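Local atomic coordinates of extracellular solute-binding protein family 1 (Alicyclobacillus acidocaldarius subsp. acidocaldarius, PDB entry 4OVJ), a protein that probably captures a solute outside the cytoplasmic membrane and delivers it to an ABC transporter, as a family 1 extracellular solute-binding protein. Residues Ala47-Lys50 with His56-Thr59; Gly189-Gln194 with Leu218-Asn223. All blocks are in the same frame, centred on the assembly; numbering follows the deposited sequence.

Contact 1: Ala47-Lys50 with His56-Thr59; sequences AFEK and HIQT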
# COMPACT_ATOMS: atom_id res chain seq x y z
N ALA A 47 -5.69 -24.49 9.25
CA ALA A 47 -6.92 -24.10 9.92
C ALA A 47 -8.14 -24.36 9.03
O ALA A 47 -9.18 -24.86 9.50
CB ALA A 47 -6.85 -22.64 10.34
N PHE A 48 -8.02 -24.06 7.75
CA PHE A 48 -9.11 -24.31 6.81
C PHE A 48 -9.47 -25.79 6.73
O PHE A 48 -10.65 -26.15 6.76
CB PHE A 48 -8.77 -23.83 5.41
CG PHE A 48 -9.83 -24.13 4.42
CD1 PHE A 48 -10.97 -23.36 4.37
CD2 PHE A 48 -9.74 -25.24 3.60
CE1 PHE A 48 -11.98 -23.65 3.47
CE2 PHE A 48 -10.75 -25.55 2.70
CZ PHE A 48 -11.88 -24.75 2.63
N GLU A 49 -8.45 -26.64 6.57
CA GLU A 49 -8.69 -28.07 6.42
C GLU A 49 -9.37 -28.69 7.66
O GLU A 49 -10.12 -29.65 7.54
CB GLU A 49 -7.39 -28.80 6.04
CG GLU A 49 -6.93 -28.50 4.61
CD GLU A 49 -5.81 -29.42 4.12
OE1 GLU A 49 -4.76 -29.49 4.79
OE2 GLU A 49 -5.98 -30.07 3.04
N LYS A 50 -9.11 -28.12 8.83
CA LYS A 50 -9.80 -28.53 10.05
C LYS A 50 -11.25 -28.04 10.05
O LYS A 50 -12.17 -28.77 10.44
CB LYS A 50 -9.08 -27.98 11.28
CG LYS A 50 -9.83 -28.20 12.58
CD LYS A 50 -8.96 -27.86 13.78
CE LYS A 50 -9.69 -28.12 15.09
NZ LYS A 50 -8.78 -27.99 16.26
N HIS A 56 -10.08 -30.80 0.67
CA HIS A 56 -8.64 -30.83 0.76
C HIS A 56 -8.05 -29.66 -0.01
O HIS A 56 -8.53 -29.29 -1.08
CB HIS A 56 -8.07 -32.09 0.13
CG HIS A 56 -8.55 -33.37 0.72
ND1 HIS A 56 -8.37 -33.70 2.05
CD2 HIS A 56 -9.11 -34.46 0.15
CE1 HIS A 56 -8.84 -34.91 2.27
NE2 HIS A 56 -9.30 -35.39 1.14
N ILE A 57 -6.98 -29.09 0.53
CA ILE A 57 -6.20 -28.10 -0.17
C ILE A 57 -4.83 -28.69 -0.50
O ILE A 57 -4.11 -29.18 0.38
CB ILE A 57 -6.01 -26.82 0.68
CG1 ILE A 57 -7.36 -26.25 1.08
CG2 ILE A 57 -5.18 -25.80 -0.10
CD1 ILE A 57 -8.24 -25.83 -0.07
N GLN A 58 -4.51 -28.66 -1.79
CA GLN A 58 -3.21 -29.05 -2.26
C GLN A 58 -2.43 -27.78 -2.61
O GLN A 58 -2.69 -27.15 -3.63
CB GLN A 58 -3.37 -29.95 -3.48
CG GLN A 58 -2.07 -30.43 -4.06
CD GLN A 58 -2.27 -31.35 -5.25
OE1 GLN A 58 -3.27 -32.04 -5.35
NE2 GLN A 58 -1.30 -31.35 -6.15
N THR A 59 -1.48 -27.41 -1.76
CA THR A 59 -0.72 -26.19 -2.01
C THR A 59 0.30 -26.39 -3.12
O THR A 59 0.86 -27.48 -3.29
CB THR A 59 -0.03 -25.68 -0.74
OG1 THR A 59 0.87 -26.67 -0.22
CG2 THR A 59 -1.07 -25.33 0.30
O HOH W 1 -7.65 -32.13 4.15
O HOH W 2 -2.24 -29.57 3.03
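Glu49 OE2 accepts the backbone N-H of Ile57 in a nearly straight bond, 2.9 Å from OE2 to Ile57 N with 170° at the hydrogen, reached from above the carboxylate plane. The contact closes a beta-alpha-beta unit, in which helix 35-51 crosses from strand 25-31 to strand 55-61, its parallel neighbour. Two waters widen the grip of the carboxylate: the O of water 1 is hydrogen-bonded to His56 ND1 at 2.7 Å, in the plane of the imidazole, and weakly to Glu49 OE2, while water 2 donates to Glu49 OE1 and to Ile57 O. With an alanine at Glu49, the N-H of Ile57 would probably lose its side-chain acceptor and both waters a shared partner. On the inner side of the helix the contact turns apolar. Phe48 has CG anti to the backbone N (chi1 177°), which carries the ring down to the strand, where it crosses the Ile57 side chain at about a right angle. Phe313 and Phe316 of helix 307-319 meet the same ring edge-to-face, continuing this hydrophobic layer. Ile57 CG1 lies 3.6 Å from Phe48 CD2, and its terminal CD1 sits 3.7 Å from Phe48 CE2.

Contact 2: Gly189-Gln194 with Leu218-Asn223; sequences GYWARQ and LNYWAN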
# COMPACT_ATOMS: atom_id res chain seq x y z
N GLY A 189 2.74 11.19 -5.99
CA GLY A 189 1.53 10.59 -6.52
C GLY A 189 0.28 10.98 -5.75
O GLY A 189 -0.75 11.28 -6.33
N TYR A 190 0.41 11.00 -4.43
CA TYR A 190 -0.65 11.45 -3.52
C TYR A 190 -1.03 12.91 -3.78
O TYR A 190 -2.20 13.22 -3.98
CB TYR A 190 -0.19 11.22 -2.08
CG TYR A 190 -1.14 11.70 -1.02
CD1 TYR A 190 -2.25 10.96 -0.65
CD2 TYR A 190 -0.90 12.90 -0.36
CE1 TYR A 190 -3.11 11.43 0.34
CE2 TYR A 190 -1.75 13.37 0.62
CZ TYR A 190 -2.85 12.62 0.97
OH TYR A 190 -3.69 13.09 1.93
N TRP A 191 -0.04 13.78 -3.85
CA TRP A 191 -0.23 15.19 -4.20
C TRP A 191 -0.88 15.38 -5.57
O TRP A 191 -1.81 16.16 -5.71
CB TRP A 191 1.13 15.90 -4.16
CG TRP A 191 1.13 17.38 -4.44
CD1 TRP A 191 1.13 17.97 -5.66
CD2 TRP A 191 1.18 18.43 -3.47
NE1 TRP A 191 1.17 19.34 -5.52
CE2 TRP A 191 1.21 19.65 -4.18
CE3 TRP A 191 1.24 18.46 -2.07
CZ2 TRP A 191 1.27 20.89 -3.55
CZ3 TRP A 191 1.30 19.71 -1.43
CH2 TRP A 191 1.31 20.89 -2.17
N ALA A 192 -0.38 14.65 -6.56
CA ALA A 192 -0.92 14.76 -7.90
C ALA A 192 -2.40 14.39 -7.91
O ALA A 192 -3.20 15.09 -8.52
CB ALA A 192 -0.17 13.88 -8.87
N ARG A 193 -2.74 13.31 -7.22
CA ARG A 193 -4.14 12.86 -7.16
C ARG A 193 -5.04 13.93 -6.51
O ARG A 193 -6.17 14.14 -6.94
CB ARG A 193 -4.25 11.53 -6.43
CG ARG A 193 -3.82 10.34 -7.28
CD ARG A 193 -3.57 9.11 -6.42
NE ARG A 193 -4.68 8.78 -5.51
CZ ARG A 193 -5.69 7.94 -5.76
NH1 ARG A 193 -5.80 7.28 -6.91
NH2 ARG A 193 -6.62 7.75 -4.83
N GLN A 194 -4.52 14.62 -5.50
CA GLN A 194 -5.27 15.72 -4.87
C GLN A 194 -5.56 16.86 -5.84
O GLN A 194 -6.51 17.61 -5.65
CB GLN A 194 -4.53 16.29 -3.68
CG GLN A 194 -4.28 15.32 -2.57
CD GLN A 194 -3.47 15.93 -1.47
OE1 GLN A 194 -2.46 16.59 -1.72
NE2 GLN A 194 -3.92 15.75 -0.23
N LEU A 218 7.13 20.60 -4.95
CA LEU A 218 8.53 20.86 -4.64
C LEU A 218 8.70 22.13 -3.79
O LEU A 218 9.52 22.15 -2.87
CB LEU A 218 9.35 20.96 -5.92
CG LEU A 218 9.46 19.69 -6.76
CD1 LEU A 218 10.13 20.05 -8.07
CD2 LEU A 218 10.21 18.57 -6.05
N ASN A 219 7.94 23.17 -4.11
CA ASN A 219 8.00 24.43 -3.36
C ASN A 219 7.52 24.29 -1.95
O ASN A 219 8.06 24.94 -1.05
CB ASN A 219 7.18 25.52 -4.05
CG ASN A 219 7.96 26.20 -5.15
OD1 ASN A 219 9.19 26.26 -5.11
ND2 ASN A 219 7.25 26.74 -6.14
N TYR A 220 6.51 23.44 -1.74
CA TYR A 220 6.00 23.19 -0.40
C TYR A 220 7.12 22.69 0.50
O TYR A 220 7.36 23.25 1.56
CB TYR A 220 4.87 22.17 -0.44
CG TYR A 220 4.32 21.82 0.92
CD1 TYR A 220 3.41 22.65 1.55
CD2 TYR A 220 4.73 20.66 1.59
CE1 TYR A 220 2.91 22.35 2.80
CE2 TYR A 220 4.22 20.35 2.84
CZ TYR A 220 3.31 21.20 3.44
OH TYR A 220 2.79 20.91 4.68
N TRP A 221 7.82 21.67 0.04
CA TRP A 221 8.92 21.11 0.85
C TRP A 221 10.12 22.04 0.91
O TRP A 221 10.77 22.14 1.95
CB TRP A 221 9.32 19.73 0.34
CG TRP A 221 8.20 18.74 0.48
CD1 TRP A 221 7.32 18.35 -0.49
CD2 TRP A 221 7.80 18.06 1.67
NE1 TRP A 221 6.41 17.47 0.03
CE2 TRP A 221 6.69 17.27 1.35
CE3 TRP A 221 8.30 18.04 2.99
CZ2 TRP A 221 6.05 16.46 2.29
CZ3 TRP A 221 7.66 17.24 3.92
CH2 TRP A 221 6.56 16.46 3.57
N ALA A 222 10.40 22.75 -0.19
CA ALA A 222 11.51 23.71 -0.19
C ALA A 222 11.31 24.79 0.87
O ALA A 222 12.26 25.18 1.55
CB ALA A 222 11.70 24.32 -1.56
N ASN A 223 10.06 25.25 1.04
CA ASN A 223 9.78 26.25 2.06
C ASN A 223 10.03 25.69 3.47
O ASN A 223 10.60 26.38 4.32
CB ASN A 223 8.38 26.82 1.90
CG ASN A 223 8.27 27.78 0.72
OD1 ASN A 223 9.26 28.36 0.26
ND2 ASN A 223 7.07 27.97 0.24
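Trp191 CH2, at the far end of the indole, comes 4.2 Å from Tyr220 CB, the closest approach between 189-194 and 218-223. This is side-chain packing between helices 185-194 and 211-226, bridged by large aromatic residues: even the nearest CA atoms of the two segments, those of Trp191 and Leu218, are 10.4 Å apart. Both aromatic side chains have CG anti to the backbone N (chi1 -177° for Trp191, 178° for Tyr220), which turns each ring toward the other helix. The six-membered ring of Trp191 and the phenol ring meet obliquely, planes at 44° and centroids 5.9 Å apart, so neither lies flat on the other. The tight part gathers round Trp191, which stacks on His195 and meets the ring of Trp160, whose carbonyl O bonds Tyr220 OH. Within 218-223, Tyr220 CD2 sits 3.8 Å above the Trp221 indole, offset toward its rim. On the looser side, Asn223 is exposed to solvent and Asn219 partly so, and neither touches 189-194. Trp191 NE1 bonds Ser216 OG, earlier on helix 211-226, giving the helix pair a directional link, whereas 189-194 and 218-223 themselves meet through non-polar van der Waals packing with no direct hydrogen bond.

How the contacts relate
Contact 1 comes first in the chain and contact 2 well after it; the two lie on opposite sides of the chain's centre, with their own centres 47 Å apart and nearest atoms about 33 Å apart. They share no helix or strand. Contact 1 belongs to the beta-alpha-beta unit 25-61, whose strands are part of the mixed sheet, whereas contact 2 joins helices 185-194 and 211-226 and involves no strand. Bacterial extracellular solute-binding proteins characteristically have two lobes that close over a ligand between them; this wide separation is consistent with each contact lying in a different lobe, without either bridging the cleft.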